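Local atomic coordinates of hypothetical protein Atu0636 (Agrobacterium tumefaciens, PDB entry 2OZV), a protein that is predicted to be an O-methyltransferase, probably moving a methyl group from S-adenosylmethionine to a hydroxyl of a substrate not yet identified. Residues G147-E150 with D151-T155; A232-P235 with F236-D239. One frame throughout, in Å; residues are numbered along the deposited sequence.

Contact 1: G147-E150 with D151-T155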
loop_
_atom_site.group_PDB
_atom_site.type_symbol
_atom_site.label_atom_id
_atom_site.label_comp_id
_atom_site.label_asym_id
_atom_site.label_seq_id
_atom_site.Cartn_x
_atom_site.Cartn_y
_atom_site.Cartn_z
ATOM N N GLY B 147 -15.946 -7.806 6.999
ATOM C CA GLY B 147 -16.014 -9.256 7.116
ATOM C C GLY B 147 -15.721 -10.003 5.824
ATOM O O GLY B 147 -15.361 -11.193 5.865
ATOM N N LEU B 148 -15.889 -9.337 4.675
ATOM C CA LEU B 148 -15.854 -10.072 3.384
ATOM C C LEU B 148 -14.484 -10.628 3.037
ATOM O O LEU B 148 -14.354 -11.822 2.694
ATOM C CB LEU B 148 -16.421 -9.253 2.209
ATOM C CG LEU B 148 -17.060 -10.072 1.070
ATOM C CD1 LEU B 148 -18.250 -10.883 1.596
ATOM C CD2 LEU B 148 -17.591 -9.182 -0.057
ATOM N N PHE B 149 -13.457 -9.781 3.099
ATOM C CA PHE B 149 -12.118 -10.274 2.802
ATOM C C PHE B 149 -11.707 -11.388 3.764
ATOM O O PHE B 149 -11.166 -12.413 3.338
ATOM C CB PHE B 149 -11.097 -9.137 2.804
ATOM C CG PHE B 149 -11.123 -8.317 1.534
ATOM C CD1 PHE B 149 -10.567 -8.809 0.366
ATOM C CD2 PHE B 149 -11.702 -7.051 1.528
ATOM C CE1 PHE B 149 -10.582 -8.045 -0.824
ATOM C CE2 PHE B 149 -11.718 -6.291 0.346
ATOM C CZ PHE B 149 -11.162 -6.793 -0.809
ATOM N N GLU B 150 -11.978 -11.196 5.053
ATOM C CA GLU B 150 -11.740 -12.243 6.032
ATOM C C GLU B 150 -12.401 -13.572 5.647
ATOM O O GLU B 150 -11.723 -14.604 5.609
ATOM C CB GLU B 150 -12.211 -11.788 7.421
ATOM C CG GLU B 150 -12.213 -12.909 8.478
ATOM C CD GLU B 150 -10.819 -13.482 8.777
ATOM O OE1 GLU B 150 -9.790 -12.854 8.459
ATOM O OE2 GLU B 150 -10.751 -14.589 9.345
ATOM N N ASP B 151 -13.703 -13.550 5.355
ATOM C CA ASP B 151 -14.424 -14.785 4.971
ATOM C C ASP B 151 -13.862 -15.421 3.702
ATOM O O ASP B 151 -13.558 -16.619 3.682
ATOM C CB ASP B 151 -15.908 -14.515 4.758
ATOM C CG ASP B 151 -16.670 -14.302 6.061
ATOM O OD1 ASP B 151 -16.170 -14.683 7.150
ATOM O OD2 ASP B 151 -17.790 -13.754 5.991
ATOM N N TRP B 152 -13.722 -14.620 2.647
ATOM C CA TRP B 152 -13.281 -15.149 1.361
ATOM C C TRP B 152 -11.841 -15.664 1.395
ATOM O O TRP B 152 -11.559 -16.715 0.827
ATOM C CB TRP B 152 -13.422 -14.093 0.275
ATOM C CG TRP B 152 -14.806 -13.818 -0.164
ATOM C CD1 TRP B 152 -15.930 -13.757 0.600
ATOM C CD2 TRP B 152 -15.206 -13.520 -1.500
ATOM N NE1 TRP B 152 -17.027 -13.449 -0.188
ATOM C CE2 TRP B 152 -16.596 -13.299 -1.484
ATOM C CE3 TRP B 152 -14.518 -13.447 -2.714
ATOM C CZ2 TRP B 152 -17.317 -12.987 -2.640
ATOM C CZ3 TRP B 152 -15.227 -13.126 -3.860
ATOM C CH2 TRP B 152 -16.612 -12.894 -3.812
ATOM N N ILE B 153 -10.943 -14.935 2.069
ATOM C CA ILE B 153 -9.552 -15.384 2.183
ATOM C C ILE B 153 -9.411 -16.590 3.138
ATOM O O ILE B 153 -8.592 -17.477 2.884
ATOM C CB ILE B 153 -8.592 -14.198 2.505
ATOM C CG1 ILE B 153 -8.541 -13.286 1.260
ATOM C CG2 ILE B 153 -7.166 -14.694 2.796
ATOM C CD1 ILE B 153 -7.942 -11.877 1.469
ATOM N N ARG B 154 -10.225 -16.666 4.191
ATOM C CA ARG B 154 -10.300 -17.889 4.987
ATOM C C ARG B 154 -10.653 -19.091 4.093
ATOM O O ARG B 154 -9.987 -20.115 4.144
ATOM C CB ARG B 154 -11.335 -17.756 6.111
ATOM C CG ARG B 154 -11.378 -18.927 7.085
ATOM C CD ARG B 154 -12.524 -18.741 8.094
ATOM N NE ARG B 154 -13.796 -18.745 7.379
ATOM C CZ ARG B 154 -14.696 -17.764 7.394
ATOM N NH1 ARG B 154 -14.502 -16.681 8.138
ATOM N NH2 ARG B 154 -15.811 -17.880 6.663
ATOM N N THR B 155 -11.691 -18.950 3.269
ATOM C CA THR B 155 -12.063 -20.023 2.325
ATOM C C THR B 155 -10.930 -20.299 1.326
ATOM O O THR B 155 -10.599 -21.459 1.076
ATOM C CB THR B 155 -13.391 -19.692 1.633
ATOM O OG1 THR B 155 -14.433 -19.706 2.624
ATOM C CG2 THR B 155 -13.702 -20.716 0.482
HETATM O O HOH W 1 -12.821 -16.185 10.265
#
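L148 and W152, one helical turn apart, form the closer of the two apolar pairs in this contact and illustrate how i to i+4 spacing brings side chains together. They lie side by side and point the same way. CG of L148 sits over one face of the indole, 4.0 Å from the centroid of the five-membered ring of W152, in a CH-pi contact 30° off the ring normal. CD1 of L148 comes within 3.4 Å of W152 NE1. With L148 CG anti to the backbone N (chi1 -151°), the leucine branch is carried down the helix to the indole. A looser apolar pair, F149 and I153, follows the same spacing: CD1 of I153 reaches the edge of the phenyl ring near its plane, 4.2 Å from F149 CD1.

The backbone supplies the first rungs of an alpha helix. D151 N, W152 N, I153 N and R154 N donate to the carbonyls of G147, L148, F149 and E150; the straightest of the four joins W152 N to L148 O at 2.9 Å and 173°.

Charge is concentrated on another side of the turn. R154 NH1 forms a salt bridge with D151 OD1 at 2.8 Å, meeting that oxygen on its anti side. The same NH1 reaches E150 indirectly through water 1, which accepts from R154 NH1 and donates to E150 OE2, each at 2.8 Å. E150 OE2 makes its direct salt bridge with R185, while R154 is linked to it only through the water.

This is the first part of helix 148-159, whose apolar side packs F149 against I178 and A181 of helix 175-182, sets W152 on M121 of strand 116-121, and rests I153 on L168 of strand 164-170.

Contact 2: A232-P235 with F236-D239; sequences AFTP and FVDD
F233 meets V237 and D238 with different parts of its ring, a small example of how the residue before an N-cap can touch the first turn of a helix. Its CG stands beside the backbone N and anti to the carbonyl carbon (chi1 -67°); CB starts toward the turn while the ring runs outward past it, and V237 and D238 are met by the two ortho carbons. CD1 touches V237 CG1 at 3.8 Å, the two side chains crossing at about a right angle, while the CD2 edge faces D238 OD1 near the ring plane. The planes of the F233 ring and the D238 carboxylate lie 22° apart. Water 2 joins the two residues, accepting from F233 N and donating to D238 OD1 at 3.1 Å. The phenyl ring is also stacked with H226.

T234 takes the rotamer in which OG1 lies between the backbone N and the carbonyl carbon (chi1 57°). OG1 therefore passes close to V237, 3.5 Å from CG2, yet its main hydrogen bond goes to I224 O, with a weak one to M225 O, and it makes no capping bond to the helix. Water 3 spans the gap instead: it donates to T234 OG1 and accepts from V237 N, the latter bond weak at 3.3 Å.

Beneath these side chains the backbone closes the turn. D238 N binds T234 O at 2.7 Å, and D239 N donates to P235 O.

Such a sequence is a helix N-terminus with T234 at the N-cap and P235 at N1, a place where proline fits readily because its missing N-H would have no helical acceptor. Here it starts helix 235-241, after the loop that follows strand 218-224.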
loop_
_atom_site.group_PDB
_atom_site.type_symbol
_atom_site.label_atom_id
_atom_site.label_comp_id
_atom_site.label_asym_id
_atom_site.label_seq_id
_atom_site.Cartn_x
_atom_site.Cartn_y
_atom_site.Cartn_z
ATOM N N ALA B 232 -5.315 4.665 -25.735
ATOM C CA ALA B 232 -4.659 3.357 -25.897
ATOM C C ALA B 232 -4.051 2.901 -24.582
ATOM O O ALA B 232 -3.653 3.726 -23.777
ATOM C CB ALA B 232 -3.566 3.457 -26.925
ATOM N N PHE B 233 -3.943 1.592 -24.385
ATOM C CA PHE B 233 -3.199 1.078 -23.240
ATOM C C PHE B 233 -1.700 1.148 -23.496
ATOM O O PHE B 233 -1.263 1.136 -24.660
ATOM C CB PHE B 233 -3.615 -0.355 -22.918
ATOM C CG PHE B 233 -5.020 -0.473 -22.431
ATOM C CD1 PHE B 233 -5.369 -0.029 -21.158
ATOM C CD2 PHE B 233 -5.999 -1.037 -23.245
ATOM C CE1 PHE B 233 -6.676 -0.149 -20.683
ATOM C CE2 PHE B 233 -7.312 -1.161 -22.791
ATOM C CZ PHE B 233 -7.652 -0.714 -21.506
ATOM N N THR B 234 -0.931 1.285 -22.417
ATOM C CA THR B 234 0.518 1.100 -22.424
ATOM C C THR B 234 0.845 -0.330 -22.885
ATOM O O THR B 234 0.021 -1.230 -22.726
ATOM C CB THR B 234 1.158 1.416 -21.042
ATOM O OG1 THR B 234 0.568 0.592 -20.026
ATOM C CG2 THR B 234 0.927 2.858 -20.674
ATOM N N PRO B 235 2.024 -0.534 -23.507
ATOM C CA PRO B 235 2.297 -1.830 -24.168
ATOM C C PRO B 235 2.187 -3.082 -23.265
ATOM O O PRO B 235 1.567 -4.063 -23.679
ATOM C CB PRO B 235 3.703 -1.636 -24.744
ATOM C CG PRO B 235 3.818 -0.125 -24.929
ATOM C CD PRO B 235 3.143 0.411 -23.689
ATOM N N PHE B 236 2.738 -3.051 -22.047
ATOM C CA PHE B 236 2.628 -4.222 -21.169
ATOM C C PHE B 236 1.171 -4.498 -20.816
ATOM O O PHE B 236 0.718 -5.636 -20.897
ATOM C CB PHE B 236 3.478 -4.105 -19.892
ATOM C CG PHE B 236 3.455 -5.355 -19.031
ATOM C CD1 PHE B 236 3.897 -6.583 -19.540
ATOM C CD2 PHE B 236 2.997 -5.309 -17.715
ATOM C CE1 PHE B 236 3.878 -7.739 -18.747
ATOM C CE2 PHE B 236 2.981 -6.461 -16.922
ATOM C CZ PHE B 236 3.423 -7.666 -17.431
ATOM N N VAL B 237 0.446 -3.448 -20.430
ATOM C CA VAL B 237 -0.965 -3.576 -20.058
ATOM C C VAL B 237 -1.812 -4.007 -21.255
ATOM O O VAL B 237 -2.757 -4.803 -21.116
ATOM C CB VAL B 237 -1.496 -2.271 -19.427
ATOM C CG1 VAL B 237 -3.006 -2.335 -19.182
ATOM C CG2 VAL B 237 -0.738 -1.990 -18.121
ATOM N N ASP B 238 -1.464 -3.514 -22.431
ATOM C CA ASP B 238 -2.180 -3.942 -23.619
ATOM C C ASP B 238 -2.036 -5.449 -23.865
ATOM O O ASP B 238 -3.027 -6.107 -24.191
ATOM C CB ASP B 238 -1.770 -3.139 -24.850
ATOM C CG ASP B 238 -2.750 -3.307 -25.987
ATOM O OD1 ASP B 238 -3.967 -3.049 -25.792
ATOM O OD2 ASP B 238 -2.304 -3.737 -27.063
ATOM N N ASP B 239 -0.820 -5.982 -23.709
ATOM C CA ASP B 239 -0.582 -7.434 -23.738
ATOM C C ASP B 239 -1.412 -8.199 -22.694
ATOM O O ASP B 239 -1.965 -9.267 -22.999
ATOM C CB ASP B 239 0.902 -7.753 -23.540
ATOM C CG ASP B 239 1.735 -7.464 -24.767
ATOM O OD1 ASP B 239 1.167 -7.447 -25.880
ATOM O OD2 ASP B 239 2.961 -7.256 -24.613
HETATM O O HOH W 2 -4.995 -0.233 -26.485
HETATM O O HOH W 3 2.262 -1.030 -19.106
#

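Contact 1 comes first along the chain and closes before contact 2 opens. Both illustrate the same principle, the opening turn of a helix, on opposite sides of the chain's centre: their centres are 32 Å apart and their nearest atoms about 21 Å, without touching. Residues 147-155 begin helix 148-159, which packs on the parallel strands 116-121 and 164-170 in the middle of the mixed sheet. Residues 232-239 follow strand 218-224, the outermost strand at one end of that sheet within this chain, and form a surface contact. The first thus belongs to what is probably the methyltransferase core, the second to the chain's C-terminal periphery.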